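Local coordinates for tail spike protein gp49 (Pseudomonas phage LKA1, PDB 4RU4) that probably cleaves the O-specific polysaccharide of Pseudomonas as a lyase, helping the phage breach the host cell envelope during entry, at residues 419-430 with 451-462. Sequence-based numbering, arbitrary orientation. Where two conformers were deposited one is given.
Sequences PCNFLIQGGSLR and PVNIQYSGQAID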
loop_
_atom_site.group_PDB
_atom_site.type_symbol
_atom_site.label_atom_id
_atom_site.label_comp_id
_atom_site.label_asym_id
_atom_site.label_seq_id
_atom_site.Cartn_x
_atom_site.Cartn_y
_atom_site.Cartn_z
ATOM N N PRO B 419 19.870 -17.619 7.541
ATOM C CA PRO B 419 19.458 -16.778 8.668
ATOM C C PRO B 419 18.027 -16.266 8.459
ATOM O O PRO B 419 17.675 -15.936 7.311
ATOM C CB PRO B 419 20.451 -15.616 8.609
ATOM C CG PRO B 419 21.690 -16.220 8.017
ATOM C CD PRO B 419 21.168 -17.197 6.977
ATOM N N CYS B 420 17.232 -16.217 9.534
ATOM C CA CYS B 420 15.829 -15.773 9.464
ATOM C C CYS B 420 15.648 -14.433 10.141
ATOM O O CYS B 420 16.150 -14.237 11.237
ATOM C CB CYS B 420 14.927 -16.763 10.204
ATOM S SG CYS B 420 14.931 -18.417 9.518
ATOM N N ASN B 421 14.898 -13.527 9.507
ATOM C CA ASN B 421 14.534 -12.262 10.151
ATOM C C ASN B 421 13.008 -12.173 10.188
ATOM O O ASN B 421 12.368 -12.193 9.146
ATOM C CB ASN B 421 15.081 -11.089 9.336
ATOM C CG ASN B 421 16.533 -11.234 9.041
ATOM O OD1 ASN B 421 17.331 -11.463 9.941
ATOM N ND2 ASN B 421 16.896 -11.120 7.777
ATOM N N PHE B 422 12.424 -12.124 11.376
ATOM C CA PHE B 422 10.980 -11.977 11.479
ATOM C C PHE B 422 10.682 -10.563 11.924
ATOM O O PHE B 422 11.105 -10.144 13.017
ATOM C CB PHE B 422 10.417 -13.011 12.471
ATOM C CG PHE B 422 10.559 -14.414 11.980
ATOM C CD1 PHE B 422 9.681 -14.901 11.020
ATOM C CD2 PHE B 422 11.610 -15.223 12.396
ATOM C CE1 PHE B 422 9.827 -16.171 10.518
ATOM C CE2 PHE B 422 11.726 -16.515 11.911
ATOM C CZ PHE B 422 10.843 -16.973 10.962
ATOM N N LEU B 423 9.976 -9.826 11.069
ATOM C CA LEU B 423 9.772 -8.387 11.281
ATOM C C LEU B 423 8.309 -8.063 11.416
ATOM O O LEU B 423 7.528 -8.383 10.511
ATOM C CB LEU B 423 10.298 -7.583 10.076
ATOM C CG LEU B 423 11.691 -7.977 9.568
ATOM C CD1 LEU B 423 12.091 -7.182 8.337
ATOM C CD2 LEU B 423 12.753 -7.868 10.670
ATOM N N ILE B 424 7.945 -7.370 12.492
ATOM C CA ILE B 424 6.581 -6.893 12.658
ATOM C C ILE B 424 6.716 -5.397 12.798
ATOM O O ILE B 424 7.328 -4.901 13.757
ATOM C CB ILE B 424 5.867 -7.490 13.893
ATOM C CG1 ILE B 424 5.609 -8.990 13.729
ATOM C CG2 ILE B 424 4.522 -6.784 14.125
ATOM C CD1 ILE B 424 6.834 -9.854 14.015
ATOM N N GLN B 425 6.201 -4.670 11.812
ATOM C CA GLN B 425 6.415 -3.227 11.766
ATOM C C GLN B 425 5.099 -2.468 11.709
ATOM O O GLN B 425 4.366 -2.507 10.713
ATOM C CB GLN B 425 7.300 -2.812 10.591
ATOM C CG GLN B 425 8.693 -3.479 10.561
ATOM C CD GLN B 425 9.558 -2.920 9.430
ATOM O OE1 GLN B 425 9.062 -2.178 8.587
ATOM N NE2 GLN B 425 10.840 -3.272 9.407
ATOM N N GLY B 426 4.825 -1.744 12.778
ATOM C CA GLY B 426 3.678 -0.862 12.804
ATOM C C GLY B 426 2.368 -1.632 12.774
ATOM O O GLY B 426 2.289 -2.808 13.174
ATOM N N GLY B 427 1.326 -0.953 12.313
ATOM C CA GLY B 427 0.002 -1.535 12.280
ATOM C C GLY B 427 -0.585 -1.735 13.669
ATOM O O GLY B 427 -0.202 -1.068 14.640
ATOM N N SER B 428 -1.544 -2.652 13.767
ATOM C CA SER B 428 -2.257 -2.850 15.023
ATOM C C SER B 428 -2.627 -4.328 15.222
ATOM O O SER B 428 -2.696 -5.104 14.268
ATOM C CB SER B 428 -3.525 -1.986 15.060
ATOM O OG SER B 428 -4.442 -2.367 14.029
ATOM N N LEU B 429 -2.850 -4.716 16.471
ATOM C CA LEU B 429 -3.191 -6.094 16.800
ATOM C C LEU B 429 -4.173 -6.083 17.951
ATOM O O LEU B 429 -3.809 -5.717 19.071
ATOM C CB LEU B 429 -1.929 -6.897 17.179
ATOM C CG LEU B 429 -1.998 -8.420 17.398
ATOM C CD1 LEU B 429 -0.629 -9.070 17.168
ATOM C CD2 LEU B 429 -2.528 -8.780 18.808
ATOM N N ARG B 430 -5.418 -6.471 17.671
ATOM C CA ARG B 430 -6.448 -6.539 18.701
ATOM C C ARG B 430 -6.735 -7.995 19.015
ATOM O O ARG B 430 -6.933 -8.807 18.105
ATOM C CB ARG B 430 -7.735 -5.850 18.245
ATOM C CG ARG B 430 -8.842 -5.869 19.299
ATOM C CD ARG B 430 -10.143 -5.244 18.779
ATOM N NE ARG B 430 -9.932 -3.943 18.145
ATOM C CZ ARG B 430 -10.914 -3.117 17.774
ATOM N NH1 ARG B 430 -12.178 -3.438 17.993
ATOM N NH2 ARG B 430 -10.628 -1.953 17.210
ATOM N N PRO B 451 21.050 -18.038 12.721
ATOM C CA PRO B 451 20.509 -16.898 13.464
ATOM C C PRO B 451 19.006 -16.739 13.196
ATOM O O PRO B 451 18.577 -16.871 12.053
ATOM C CB PRO B 451 21.267 -15.700 12.879
ATOM C CG PRO B 451 22.618 -16.303 12.429
ATOM C CD PRO B 451 22.152 -17.637 11.822
ATOM N N VAL B 452 18.240 -16.521 14.259
ATOM C CA VAL B 452 16.827 -16.174 14.177
ATOM C C VAL B 452 16.633 -14.828 14.876
ATOM O O VAL B 452 16.665 -14.733 16.112
ATOM C CB VAL B 452 15.965 -17.257 14.854
ATOM C CG1 VAL B 452 14.479 -16.850 14.915
ATOM C CG2 VAL B 452 16.131 -18.576 14.100
ATOM N N ASN B 453 16.422 -13.792 14.069
ATOM C CA ASN B 453 16.324 -12.417 14.543
ATOM C C ASN B 453 14.875 -11.926 14.564
ATOM O O ASN B 453 14.098 -12.239 13.658
ATOM C CB ASN B 453 17.142 -11.524 13.602
ATOM C CG ASN B 453 18.579 -11.998 13.472
ATOM O OD1 ASN B 453 19.248 -12.240 14.481
ATOM N ND2 ASN B 453 19.045 -12.184 12.236
ATOM N N ILE B 454 14.526 -11.145 15.586
ATOM C CA ILE B 454 13.158 -10.664 15.764
ATOM C C ILE B 454 13.194 -9.162 15.874
ATOM O O ILE B 454 13.936 -8.608 16.708
ATOM C CB ILE B 454 12.514 -11.169 17.094
ATOM C CG1 ILE B 454 12.647 -12.684 17.270
ATOM C CG2 ILE B 454 11.048 -10.733 17.184
ATOM C CD1 ILE B 454 12.034 -13.477 16.209
ATOM N N GLN B 455 12.369 -8.497 15.063
ATOM C CA GLN B 455 12.140 -7.073 15.225
ATOM C C GLN B 455 10.634 -6.913 15.454
ATOM O O GLN B 455 9.850 -7.116 14.533
ATOM C CB GLN B 455 12.550 -6.303 13.941
ATOM C CG GLN B 455 12.332 -4.782 14.006
ATOM C CD GLN B 455 12.274 -4.123 12.637
ATOM O OE1 GLN B 455 11.700 -4.678 11.689
ATOM N NE2 GLN B 455 12.886 -2.941 12.516
ATOM N N TYR B 456 10.230 -6.545 16.670
ATOM C CA TYR B 456 8.811 -6.336 16.928
ATOM C C TYR B 456 8.674 -4.850 17.301
ATOM O O TYR B 456 9.045 -4.438 18.404
ATOM C CB TYR B 456 8.366 -7.303 18.031
ATOM C CG TYR B 456 6.868 -7.582 18.046
ATOM C CD1 TYR B 456 5.957 -6.589 18.423
ATOM C CD2 TYR B 456 6.369 -8.836 17.697
ATOM C CE1 TYR B 456 4.584 -6.832 18.435
ATOM C CE2 TYR B 456 5.009 -9.085 17.696
ATOM C CZ TYR B 456 4.122 -8.084 18.071
ATOM O OH TYR B 456 2.766 -8.337 18.073
ATOM N N SER B 457 8.150 -4.044 16.381
ATOM C CA SER B 457 8.435 -2.605 16.376
ATOM C C SER B 457 7.261 -1.721 15.928
ATOM O O SER B 457 6.828 -1.807 14.779
ATOM C CB SER B 457 9.608 -2.400 15.393
ATOM O OG SER B 457 9.956 -1.045 15.203
ATOM N N GLY B 458 6.752 -0.859 16.806
ATOM C CA GLY B 458 5.783 0.162 16.390
ATOM C C GLY B 458 4.303 -0.212 16.412
ATOM O O GLY B 458 3.436 0.625 16.133
ATOM N N GLN B 459 3.988 -1.464 16.724
ATOM C CA GLN B 459 2.584 -1.930 16.664
ATOM C C GLN B 459 1.724 -1.395 17.820
ATOM O O GLN B 459 2.163 -1.351 18.965
ATOM C CB GLN B 459 2.558 -3.446 16.707
ATOM C CG GLN B 459 1.206 -4.111 16.501
ATOM C CD GLN B 459 1.351 -5.603 16.663
ATOM O OE1 GLN B 459 1.564 -6.099 17.773
ATOM N NE2 GLN B 459 1.277 -6.326 15.561
ATOM N N ALA B 460 0.489 -1.012 17.512
ATOM C CA ALA B 460 -0.488 -0.642 18.548
ATOM C C ALA B 460 -1.323 -1.875 18.934
ATOM O O ALA B 460 -2.002 -2.451 18.106
ATOM C CB ALA B 460 -1.383 0.456 18.022
ATOM N N ILE B 461 -1.251 -2.279 20.193
ATOM C CA ILE B 461 -1.874 -3.513 20.654
ATOM C C ILE B 461 -3.110 -3.196 21.499
ATOM O O ILE B 461 -3.121 -2.238 22.282
ATOM C CB ILE B 461 -0.836 -4.321 21.457
ATOM C CG1 ILE B 461 0.364 -4.641 20.546
ATOM C CG2 ILE B 461 -1.445 -5.571 22.081
ATOM C CD1 ILE B 461 1.694 -4.851 21.313
ATOM N N ASP B 462 -4.156 -3.988 21.325
ATOM C CA ASP B 462 -5.382 -3.795 22.084
ATOM C C ASP B 462 -5.782 -5.148 22.671
ATOM O O ASP B 462 -6.328 -5.978 21.953
ATOM C CB ASP B 462 -6.462 -3.277 21.128
ATOM C CG ASP B 462 -7.773 -2.959 21.820
ATOM O OD1 ASP B 462 -7.996 -3.372 22.964
ATOM O OD2 ASP B 462 -8.602 -2.271 21.213
HETATM O O HOH W 1 0.299 -5.553 13.026
#
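Cys420 to Gln425 runs parallel to Val452 to Ser457 with the strand axes 14° apart, and after a bend at Gly426-Gly427 and Gly458-Gln459 the pairing resumes between 428-430 and 460-462; these are stacked rungs of a right-handed parallel beta-helix of the pectin lyase type. Residues pair one to one except at the bend, where Gly426 lies nearest Gln459. Asn421 and Asn453 lie side by side with their amides nearly coplanar, and ND2 of Asn453 donates to OD1 of Asn421 at 3.0 Å, nearly along the C=O axis. The row continues, since Asn421 ND2 reaches Thr381 OG1 and Asn453 OD1 accepts from the Tyr483 backbone N. On the same face Gln425 NE2 donates to Gln455 OE1 at 2.8 Å, but here the amide planes are 72° apart and the donor meets the oxygen from its flank. The remaining amide atoms, Gln425 OE1 and Gln455 NE2, bond to Gly427 N and Gly458 O of one neighbouring subunit.

Toward the interior of the coil, Ile424 lies over the Tyr456 ring, with CG2 4.2 Å from its centroid. Tyr456 CG is anti to the backbone N (chi1 -158°), which swings the ring along the strand until OH donates to Gln459 OE1 at 2.6 Å. Gln459 packs against Leu429, Gln459 CD lying 3.6 Å from Leu429 CB, and Gln459 NE2 donates to a water. Nearer the strand starts, Val452 CG1 sits at the edge of the Phe422 ring, 4.1 Å from Phe422 CE2. In one of two conformers, Arg430 NE lies 3.7 Å from Asp462 OD2, a long, charge-only and doubtful salt bridge; Arg430 NH2 pairs with Asp355 of the other neighbouring subunit. Amide bonding thus joins coils and subunits, while on the opposite face apolar packing surrounds the buried Tyr456-Gln459 hydrogen bond.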